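PDB 3BBL: regulatory protein of LacI family from Chloroflexus aggregans, which probably controls transcription by binding DNA in response to a small-molecule effector, as other LacI family regulators do. Local coordinates for residues 51-56 with 77-82; 102-107 with 265-270; 160-165 with 178-183. All coordinates share one frame; numbering follows the deposited sequence.

How the contacts relate
Contacts 1 and 2 belong to one lobe of the periplasmic binding protein-like fold, and contact 3 belongs to the other. The centres of contacts 1 and 2 are 20 Å apart. They touch directly: V80 CG1 of contact 1 packs 3.9 Å from F102 CD2 of contact 2. Contact 3 is remote, its centre 38 Å from that of contact 1 and 35 Å from that of contact 2. In sequence, contact 3 falls between the two strands of contact 2. Contacts 2 and 3 lie on opposite sides of the chain's centre. In relatives the effector binds in the cleft between the two lobes.

Contact 1: residues 51-56 with 77-82; sequences SQIDIY and DPRVQF
I53 CD1 sits over one face of the F82 ring. It comes 3.3 Å from F82 CD1, a tight approach. I53 CG1 lies between the backbone N and the carbonyl carbon (chi1 53°), which directs CD1 at the ring. Y56 reaches the same ring obliquely, with its CB 3.8 Å from F82 CE2. The Y56 ring in turn meets the methylenes of R79, and the Y56 and R79 side chains cross at a slant. Y56 OH is 3.3 Å from R79 CD. The phenol ring and the guanidinium stand almost perpendicular, with planes 84° apart.

The guanidinium has the D77 carboxylate and a water at its edge, in its own plane. R79 grips D77 side-on. R79 NE gives a straight bond (164°) to the syn lone pair of D77 OD2, at 2.8 Å. R79 NH2 reaches D77 OD1 at 3.2 Å, from above the carboxylate plane. D77 is also the N-cap of helix 78-85, and its OD2 takes a weak bond from R79 N. The water bridges the two segments. It lies 2.6 Å from Y56 OH and accepts from R79 NH1 at 3.2 Å. S51 and P78 close the end of the contact, with S51 N 3.6 Å from P78 CG. No direct hydrogen bond joins the segments.

Helices 54-61 and 78-85 are successive connections of the parallel sheet, with strand 67-70 between them in sequence, as in Rossmann-like lobes. Here their first turns pack side by side. F82 also packs on R57 and I60 of helix 54-61. Y56 meets the rings of F44 and F68. Y56 and V80 both rest on L70 of strand 67-70.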
loop_
_atom_site.group_PDB
_atom_site.type_symbol
_atom_site.label_atom_id
_atom_site.label_comp_id
_atom_site.label_asym_id
_atom_site.label_seq_id
_atom_site.Cartn_x
_atom_site.Cartn_y
_atom_site.Cartn_z
ATOM N N SER A 51 -24.635 4.283 -5.918
ATOM C CA SER A 51 -25.850 4.738 -6.584
ATOM C C SER A 51 -25.773 6.236 -6.877
ATOM O O SER A 51 -26.303 6.706 -7.883
ATOM C CB SER A 51 -27.081 4.434 -5.725
ATOM O OG SER A 51 -27.075 5.191 -4.533
ATOM N N GLN A 52 -25.112 6.985 -5.997
ATOM C CA GLN A 52 -24.963 8.423 -6.191
ATOM C C GLN A 52 -23.963 8.705 -7.313
ATOM O O GLN A 52 -22.751 8.722 -7.100
ATOM C CB GLN A 52 -24.516 9.083 -4.889
ATOM C CG GLN A 52 -25.606 9.105 -3.830
ATOM C CD GLN A 52 -25.120 9.646 -2.499
ATOM O OE1 GLN A 52 -24.319 9.010 -1.809
ATOM N NE2 GLN A 52 -25.599 10.832 -2.132
ATOM N N ILE A 53 -24.497 8.931 -8.509
ATOM C CA ILE A 53 -23.697 9.188 -9.702
ATOM C C ILE A 53 -23.602 10.663 -10.083
ATOM O O ILE A 53 -23.186 10.998 -11.193
ATOM C CB ILE A 53 -24.284 8.429 -10.900
ATOM C CG1 ILE A 53 -25.772 8.774 -11.032
ATOM C CG2 ILE A 53 -24.065 6.927 -10.727
ATOM C CD1 ILE A 53 -26.510 7.963 -12.069
ATOM N N ASP A 54 -23.993 11.541 -9.168
ATOM C CA ASP A 54 -23.947 12.973 -9.425
ATOM C C ASP A 54 -22.613 13.444 -9.977
ATOM O O ASP A 54 -22.563 14.131 -10.997
ATOM C CB ASP A 54 -24.268 13.738 -8.145
ATOM C CG ASP A 54 -25.744 14.028 -8.003
ATOM O OD1 ASP A 54 -26.557 13.284 -8.596
ATOM O OD2 ASP A 54 -26.090 14.996 -7.293
ATOM N N ILE A 55 -21.535 13.068 -9.298
ATOM C CA ILE A 55 -20.195 13.453 -9.708
ATOM C C ILE A 55 -19.896 13.038 -11.153
ATOM O O ILE A 55 -19.210 13.761 -11.877
ATOM C CB ILE A 55 -19.148 12.859 -8.742
ATOM C CG1 ILE A 55 -17.736 13.242 -9.190
ATOM C CG2 ILE A 55 -19.325 11.357 -8.655
ATOM C CD1 ILE A 55 -17.446 14.729 -9.141
ATOM N N TYR A 56 -20.405 11.885 -11.579
ATOM C CA TYR A 56 -20.178 11.448 -12.955
ATOM C C TYR A 56 -20.943 12.372 -13.895
ATOM O O TYR A 56 -20.435 12.784 -14.937
ATOM C CB TYR A 56 -20.652 10.004 -13.171
ATOM C CG TYR A 56 -19.725 8.954 -12.596
ATOM C CD1 TYR A 56 -19.842 8.545 -11.269
ATOM C CD2 TYR A 56 -18.715 8.385 -13.376
ATOM C CE1 TYR A 56 -18.981 7.599 -10.732
ATOM C CE2 TYR A 56 -17.847 7.444 -12.847
ATOM C CZ TYR A 56 -17.984 7.055 -11.521
ATOM O OH TYR A 56 -17.113 6.131 -10.980
ATOM N N ASP A 77 -23.840 -2.745 -11.390
ATOM C CA ASP A 77 -23.217 -1.534 -10.890
ATOM C C ASP A 77 -23.938 -0.306 -11.447
ATOM O O ASP A 77 -24.016 -0.114 -12.664
ATOM C CB ASP A 77 -21.740 -1.494 -11.290
ATOM C CG ASP A 77 -20.920 -0.584 -10.391
ATOM O OD1 ASP A 77 -20.332 -1.085 -9.407
ATOM O OD2 ASP A 77 -20.875 0.636 -10.660
ATOM N N PRO A 78 -24.482 0.540 -10.558
ATOM C CA PRO A 78 -25.190 1.743 -11.008
ATOM C C PRO A 78 -24.342 2.671 -11.895
ATOM O O PRO A 78 -24.854 3.288 -12.830
ATOM C CB PRO A 78 -25.629 2.398 -9.693
ATOM C CG PRO A 78 -24.597 1.935 -8.708
ATOM C CD PRO A 78 -24.410 0.487 -9.087
ATOM N N ARG A 79 -23.048 2.760 -11.611
ATOM C CA ARG A 79 -22.161 3.604 -12.404
ATOM C C ARG A 79 -22.074 3.092 -13.843
ATOM O O ARG A 79 -22.054 3.876 -14.790
ATOM C CB ARG A 79 -20.759 3.633 -11.789
ATOM C CG ARG A 79 -20.678 4.244 -10.394
ATOM C CD ARG A 79 -19.317 3.973 -9.777
ATOM N NE ARG A 79 -19.050 2.534 -9.709
ATOM C CZ ARG A 79 -17.870 2.001 -9.403
ATOM N NH1 ARG A 79 -16.835 2.787 -9.131
ATOM N NH2 ARG A 79 -17.722 0.684 -9.377
ATOM N N VAL A 80 -22.024 1.774 -14.000
ATOM C CA VAL A 80 -21.941 1.162 -15.324
ATOM C C VAL A 80 -23.247 1.362 -16.084
ATOM O O VAL A 80 -23.251 1.622 -17.289
ATOM C CB VAL A 80 -21.651 -0.352 -15.213
ATOM C CG1 VAL A 80 -21.685 -1.002 -16.595
ATOM C CG2 VAL A 80 -20.294 -0.568 -14.551
ATOM N N GLN A 81 -24.352 1.234 -15.362
ATOM C CA GLN A 81 -25.685 1.394 -15.924
ATOM C C GLN A 81 -25.815 2.819 -16.464
ATOM O O GLN A 81 -26.207 3.039 -17.612
ATOM C CB GLN A 81 -26.718 1.156 -14.823
ATOM C CG GLN A 81 -28.040 0.579 -15.274
ATOM C CD GLN A 81 -28.997 0.404 -14.106
ATOM O OE1 GLN A 81 -28.655 -0.214 -13.091
ATOM N NE2 GLN A 81 -30.203 0.950 -14.241
ATOM N N PHE A 82 -25.467 3.779 -15.618
ATOM C CA PHE A 82 -25.537 5.189 -15.971
ATOM C C PHE A 82 -24.719 5.543 -17.209
ATOM O O PHE A 82 -25.264 6.023 -18.199
ATOM C CB PHE A 82 -25.074 6.034 -14.788
ATOM C CG PHE A 82 -25.004 7.501 -15.084
ATOM C CD1 PHE A 82 -26.157 8.222 -15.379
ATOM C CD2 PHE A 82 -23.782 8.164 -15.072
ATOM C CE1 PHE A 82 -26.095 9.585 -15.657
ATOM C CE2 PHE A 82 -23.707 9.525 -15.350
ATOM C CZ PHE A 82 -24.867 10.237 -15.644
HETATM O O HOH W 1 -16.849 5.902 -8.446
#

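Contact 2: residues 102-107 with 265-270; sequences FAWVDI and QKHILL
D106 O is held by two groups of the neighbouring strand. L270 N gives it a nearly straight hydrogen bond of 2.8 Å (170°), and L269 CA adds a CA-H...O contact at 3.4 Å. The same ladder continues between parallel strands 104-107 and 267-270, about 160 residues apart, which brings the late strand into the first lobe's sheet. D106 N bonds I268 O, I268 N bonds W104 O, and W104 N bonds K266 O at 2.9 Å.

W104 and H267 carry the side-chain contact on one face of the sheet. Their rings form an offset stack. The imidazole lies 4.0 Å, centroid to centroid, from the five-membered ring of W104, with planes 15° apart. H267 CB sits over the six-membered ring, a CH-pi contact of 3.8 Å to its centroid. A chi1 of 57° sets the W104 indole over H267. H267 NE2 also makes a weak bond to F102 O at 2.8 Å.

On the other face V105 and I268 lie side by side, with V105 CG2 4.0 Å from I268 CB. I107 CD1 packs on L270 CB. V105 and L270 also touch helix 243-258.

The two faces therefore differ in chemistry. One is aliphatic and packs on a helix. The other carries W104, H267 and D106, with L269 among them. D106 OD2 forms salt bridges with both R95 and R138, so its carboxylate is likely to stay ionised.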
loop_
_atom_site.group_PDB
_atom_site.type_symbol
_atom_site.label_atom_id
_atom_site.label_comp_id
_atom_site.label_asym_id
_atom_site.label_seq_id
_atom_site.Cartn_x
_atom_site.Cartn_y
_atom_site.Cartn_z
ATOM N N PHE A 102 -20.393 -4.288 -22.243
ATOM C CA PHE A 102 -19.629 -3.043 -22.141
ATOM C C PHE A 102 -18.137 -3.354 -22.196
ATOM O O PHE A 102 -17.744 -4.519 -22.157
ATOM C CB PHE A 102 -19.969 -2.297 -20.844
ATOM C CG PHE A 102 -19.736 -3.099 -19.598
ATOM C CD1 PHE A 102 -18.517 -3.044 -18.937
ATOM C CD2 PHE A 102 -20.743 -3.905 -19.076
ATOM C CE1 PHE A 102 -18.304 -3.778 -17.771
ATOM C CE2 PHE A 102 -20.541 -4.643 -17.916
ATOM C CZ PHE A 102 -19.320 -4.578 -17.260
ATOM N N ALA A 103 -17.308 -2.320 -22.303
ATOM C CA ALA A 103 -15.862 -2.514 -22.367
ATOM C C ALA A 103 -15.264 -2.773 -20.986
ATOM O O ALA A 103 -15.579 -2.075 -20.022
ATOM C CB ALA A 103 -15.200 -1.299 -22.998
ATOM N N TRP A 104 -14.401 -3.781 -20.888
ATOM C CA TRP A 104 -13.770 -4.085 -19.615
ATOM C C TRP A 104 -12.465 -4.850 -19.670
ATOM O O TRP A 104 -12.149 -5.535 -20.650
ATOM C CB TRP A 104 -14.734 -4.843 -18.685
ATOM C CG TRP A 104 -15.304 -6.148 -19.222
ATOM C CD1 TRP A 104 -16.581 -6.359 -19.661
ATOM C CD2 TRP A 104 -14.637 -7.418 -19.316
ATOM N NE1 TRP A 104 -16.754 -7.677 -20.016
ATOM C CE2 TRP A 104 -15.581 -8.348 -19.817
ATOM C CE3 TRP A 104 -13.339 -7.860 -19.027
ATOM C CZ2 TRP A 104 -15.264 -9.693 -20.033
ATOM C CZ3 TRP A 104 -13.025 -9.204 -19.242
ATOM C CH2 TRP A 104 -13.988 -10.101 -19.742
ATOM N N VAL A 105 -11.708 -4.698 -18.589
ATOM C CA VAL A 105 -10.450 -5.387 -18.388
ATOM C C VAL A 105 -10.626 -6.031 -17.015
ATOM O O VAL A 105 -11.112 -5.389 -16.084
ATOM C CB VAL A 105 -9.253 -4.416 -18.330
ATOM C CG1 VAL A 105 -7.977 -5.191 -18.016
ATOM C CG2 VAL A 105 -9.106 -3.674 -19.653
ATOM N N ASP A 106 -10.251 -7.300 -16.896
ATOM C CA ASP A 106 -10.377 -7.992 -15.626
ATOM C C ASP A 106 -9.350 -9.097 -15.471
ATOM O O ASP A 106 -8.753 -9.554 -16.442
ATOM C CB ASP A 106 -11.780 -8.589 -15.484
ATOM C CG ASP A 106 -12.156 -8.847 -14.035
ATOM O OD1 ASP A 106 -11.285 -8.700 -13.161
ATOM O OD2 ASP A 106 -13.320 -9.197 -13.769
ATOM N N ILE A 107 -9.148 -9.512 -14.227
ATOM C CA ILE A 107 -8.223 -10.582 -13.913
ATOM C C ILE A 107 -9.062 -11.851 -13.775
ATOM O O ILE A 107 -10.146 -11.821 -13.195
ATOM C CB ILE A 107 -7.493 -10.311 -12.577
ATOM C CG1 ILE A 107 -6.892 -8.899 -12.581
ATOM C CG2 ILE A 107 -6.411 -11.360 -12.354
ATOM C CD1 ILE A 107 -5.933 -8.617 -13.735
ATOM N N GLN A 265 -12.026 -6.190 -29.896
ATOM C CA GLN A 265 -11.758 -6.865 -28.640
ATOM C C GLN A 265 -11.876 -5.842 -27.515
ATOM O O GLN A 265 -10.899 -5.195 -27.141
ATOM C CB GLN A 265 -10.366 -7.497 -28.656
ATOM C CG GLN A 265 -10.264 -8.740 -27.778
ATOM C CD GLN A 265 -11.626 -9.364 -27.476
ATOM O OE1 GLN A 265 -12.467 -9.514 -28.363
ATOM N NE2 GLN A 265 -11.842 -9.732 -26.221
ATOM N N LYS A 266 -13.093 -5.697 -26.994
ATOM C CA LYS A 266 -13.380 -4.752 -25.923
ATOM C C LYS A 266 -13.463 -5.428 -24.557
ATOM O O LYS A 266 -13.798 -4.789 -23.559
ATOM C CB LYS A 266 -14.689 -4.018 -26.226
ATOM C CG LYS A 266 -15.864 -4.943 -26.520
ATOM C CD LYS A 266 -16.922 -4.242 -27.379
ATOM C CE LYS A 266 -17.702 -3.189 -26.606
ATOM N NZ LYS A 266 -18.707 -3.808 -25.695
ATOM N N HIS A 267 -13.169 -6.725 -24.527
ATOM C CA HIS A 267 -13.177 -7.505 -23.293
ATOM C C HIS A 267 -11.780 -8.089 -23.128
ATOM O O HIS A 267 -11.397 -9.008 -23.844
ATOM C CB HIS A 267 -14.193 -8.649 -23.370
ATOM C CG HIS A 267 -15.621 -8.202 -23.354
ATOM N ND1 HIS A 267 -16.675 -9.075 -23.520
ATOM C CD2 HIS A 267 -16.174 -6.977 -23.181
ATOM C CE1 HIS A 267 -17.814 -8.409 -23.451
ATOM N NE2 HIS A 267 -17.538 -7.133 -23.246
ATOM N N ILE A 268 -11.014 -7.551 -22.189
ATOM C CA ILE A 268 -9.666 -8.044 -21.976
ATOM C C ILE A 268 -9.548 -8.771 -20.644
ATOM O O ILE A 268 -9.716 -8.179 -19.575
ATOM C CB ILE A 268 -8.647 -6.887 -22.050
ATOM C CG1 ILE A 268 -8.736 -6.224 -23.428
ATOM C CG2 ILE A 268 -7.239 -7.409 -21.820
ATOM C CD1 ILE A 268 -7.897 -4.979 -23.572
ATOM N N LEU A 269 -9.275 -10.072 -20.728
ATOM C CA LEU A 269 -9.139 -10.919 -19.548
ATOM C C LEU A 269 -7.692 -11.327 -19.350
ATOM O O LEU A 269 -7.122 -12.029 -20.177
ATOM C CB LEU A 269 -10.006 -12.172 -19.692
ATOM C CG LEU A 269 -9.979 -13.144 -18.513
ATOM C CD1 LEU A 269 -10.565 -12.475 -17.281
ATOM C CD2 LEU A 269 -10.762 -14.398 -18.864
ATOM N N LEU A 270 -7.103 -10.879 -18.247
ATOM C CA LEU A 270 -5.717 -11.190 -17.936
ATOM C C LEU A 270 -5.624 -12.351 -16.946
ATOM O O LEU A 270 -6.487 -12.524 -16.088
ATOM C CB LEU A 270 -5.031 -9.957 -17.347
ATOM C CG LEU A 270 -5.088 -8.691 -18.202
ATOM C CD1 LEU A 270 -4.402 -7.554 -17.470
ATOM C CD2 LEU A 270 -4.416 -8.937 -19.539
#

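Contact 3: residues 160-165 with 178-183; sequences TGYILR and LHLLDL
L164 and L180 meet within a beta-alpha-beta crossover of the Rossmann-like lobe. Strand 163-165 leads into helix 170-181, and the chain then returns to the sheet as strand 191-194, with strand 128-132 lying between the two strands. The two leucines reach toward each other, tip to tip. L164 CD1 lies 3.9 Å from L180 CG. The side chain of L164 is extended from CB onward (chi2 -179°), which carries CD1 out to the helix.

L180 also serves the turn before the strand. Its CD2 is 3.7 Å from G161 O and 4.1 Å from Y162 CD2. The Y162 ring meets this methyl obliquely. At its edge, near the ring plane, L183 CD1 approaches Y162 CE2 to 4.2 Å. H179 adds a looser touch, its CD2 4.3 Å from L164 CD1. No hydrogen bond crosses the contact. With L180 cut back to an alanine, L164 CD1 is likely to lose its closest partner on the helix, the Y162 ring one of its two leucine neighbours in the contact, and a gap to open beside G161.

The polar end of Y162 turns to R187, whose O its hydroxyl bonds. L180 and Y162 both touch A129 of strand 128-132. Backbone bonds link Y162 and L164 to I130, and L164 to A132. The helix thus packs over the sheet near its border, against strand 163-165 and its neighbour 128-132.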
loop_
_atom_site.group_PDB
_atom_site.type_symbol
_atom_site.label_atom_id
_atom_site.label_comp_id
_atom_site.label_asym_id
_atom_site.label_seq_id
_atom_site.Cartn_x
_atom_site.Cartn_y
_atom_site.Cartn_z
ATOM N N THR A 160 -19.398 -28.445 3.009
ATOM C CA THR A 160 -19.968 -27.154 3.364
ATOM C C THR A 160 -19.259 -26.644 4.615
ATOM O O THR A 160 -19.147 -25.449 4.831
ATOM C CB THR A 160 -21.491 -27.265 3.640
ATOM O OG1 THR A 160 -21.722 -28.088 4.790
ATOM C CG2 THR A 160 -22.199 -27.876 2.448
ATOM N N GLY A 161 -18.772 -27.568 5.432
ATOM C CA GLY A 161 -18.069 -27.198 6.643
ATOM C C GLY A 161 -16.705 -26.610 6.348
ATOM O O GLY A 161 -16.107 -25.972 7.207
ATOM N N TYR A 162 -16.220 -26.821 5.125
ATOM C CA TYR A 162 -14.917 -26.308 4.690
ATOM C C TYR A 162 -15.005 -25.017 3.878
ATOM O O TYR A 162 -13.990 -24.515 3.399
ATOM C CB TYR A 162 -14.190 -27.333 3.831
ATOM C CG TYR A 162 -13.490 -28.424 4.579
ATOM C CD1 TYR A 162 -12.727 -29.364 3.885
ATOM C CD2 TYR A 162 -13.565 -28.521 5.974
ATOM C CE1 TYR A 162 -12.050 -30.378 4.553
ATOM C CE2 TYR A 162 -12.885 -29.534 6.660
ATOM C CZ TYR A 162 -12.129 -30.457 5.938
ATOM O OH TYR A 162 -11.417 -31.433 6.571
ATOM N N ILE A 163 -16.214 -24.500 3.694
ATOM C CA ILE A 163 -16.390 -23.274 2.937
ATOM C C ILE A 163 -16.972 -22.248 3.881
ATOM O O ILE A 163 -18.164 -22.251 4.147
ATOM C CB ILE A 163 -17.342 -23.489 1.740
ATOM C CG1 ILE A 163 -16.761 -24.552 0.815
ATOM C CG2 ILE A 163 -17.531 -22.187 0.971
ATOM C CD1 ILE A 163 -17.635 -24.872 -0.374
ATOM N N LEU A 164 -16.121 -21.375 4.396
ATOM C CA LEU A 164 -16.569 -20.359 5.337
ATOM C C LEU A 164 -16.576 -18.986 4.667
ATOM O O LEU A 164 -15.568 -18.543 4.126
ATOM C CB LEU A 164 -15.653 -20.366 6.568
ATOM C CG LEU A 164 -15.364 -21.763 7.147
ATOM C CD1 LEU A 164 -14.484 -21.636 8.368
ATOM C CD2 LEU A 164 -16.663 -22.469 7.517
ATOM N N ARG A 165 -17.728 -18.324 4.697
ATOM C CA ARG A 165 -17.887 -17.014 4.076
ATOM C C ARG A 165 -17.913 -15.890 5.098
ATOM O O ARG A 165 -18.547 -16.002 6.142
ATOM C CB ARG A 165 -19.180 -16.986 3.270
ATOM C CG ARG A 165 -19.234 -17.966 2.121
ATOM C CD ARG A 165 -20.645 -17.991 1.575
ATOM N NE ARG A 165 -20.805 -18.815 0.383
ATOM C CZ ARG A 165 -20.478 -18.429 -0.842
ATOM N NH1 ARG A 165 -19.961 -17.223 -1.050
ATOM N NH2 ARG A 165 -20.692 -19.249 -1.862
ATOM N N LEU A 178 -9.556 -20.802 13.372
ATOM C CA LEU A 178 -9.569 -21.403 14.696
ATOM C C LEU A 178 -10.750 -22.380 14.758
ATOM O O LEU A 178 -10.664 -23.442 15.366
ATOM C CB LEU A 178 -9.679 -20.320 15.779
ATOM C CG LEU A 178 -8.392 -19.527 16.046
ATOM C CD1 LEU A 178 -8.668 -18.396 17.022
ATOM C CD2 LEU A 178 -7.312 -20.453 16.586
ATOM N N HIS A 179 -11.849 -22.022 14.107
ATOM C CA HIS A 179 -13.019 -22.892 14.074
ATOM C C HIS A 179 -12.624 -24.209 13.397
ATOM O O HIS A 179 -12.988 -25.282 13.851
ATOM C CB HIS A 179 -14.150 -22.218 13.289
ATOM C CG HIS A 179 -15.327 -23.108 13.047
ATOM N ND1 HIS A 179 -16.212 -23.462 14.044
ATOM C CD2 HIS A 179 -15.771 -23.716 11.918
ATOM C CE1 HIS A 179 -17.151 -24.243 13.541
ATOM N NE2 HIS A 179 -16.907 -24.412 12.254
ATOM N N LEU A 180 -11.867 -24.117 12.310
ATOM C CA LEU A 180 -11.421 -25.300 11.577
ATOM C C LEU A 180 -10.384 -26.097 12.354
ATOM O O LEU A 180 -10.371 -27.319 12.300
ATOM C CB LEU A 180 -10.848 -24.899 10.210
ATOM C CG LEU A 180 -11.865 -24.438 9.161
ATOM C CD1 LEU A 180 -11.147 -23.904 7.947
ATOM C CD2 LEU A 180 -12.769 -25.592 8.779
ATOM N N LEU A 181 -9.510 -25.403 13.074
ATOM C CA LEU A 181 -8.489 -26.080 13.860
ATOM C C LEU A 181 -9.093 -26.737 15.106
ATOM O O LEU A 181 -8.434 -27.535 15.774
ATOM C CB LEU A 181 -7.376 -25.100 14.247
ATOM C CG LEU A 181 -6.611 -24.514 13.045
ATOM C CD1 LEU A 181 -5.440 -23.672 13.515
ATOM C CD2 LEU A 181 -6.114 -25.638 12.155
ATOM N N ASP A 182 -10.342 -26.394 15.420
ATOM C CA ASP A 182 -11.034 -26.997 16.561
ATOM C C ASP A 182 -11.379 -28.442 16.203
ATOM O O ASP A 182 -11.732 -29.239 17.082
ATOM C CB ASP A 182 -12.341 -26.264 16.903
ATOM C CG ASP A 182 -12.121 -24.999 17.725
ATOM O OD1 ASP A 182 -11.152 -24.943 18.507
ATOM O OD2 ASP A 182 -12.937 -24.060 17.605
ATOM N N LEU A 183 -11.309 -28.767 14.911
ATOM C CA LEU A 183 -11.602 -30.125 14.467
ATOM C C LEU A 183 -10.424 -31.006 14.846
ATOM O O LEU A 183 -9.294 -30.528 14.944
ATOM C CB LEU A 183 -11.810 -30.167 12.955
ATOM C CG LEU A 183 -13.015 -29.394 12.412
ATOM C CD1 LEU A 183 -12.910 -29.286 10.894
ATOM C CD2 LEU A 183 -14.311 -30.079 12.820
#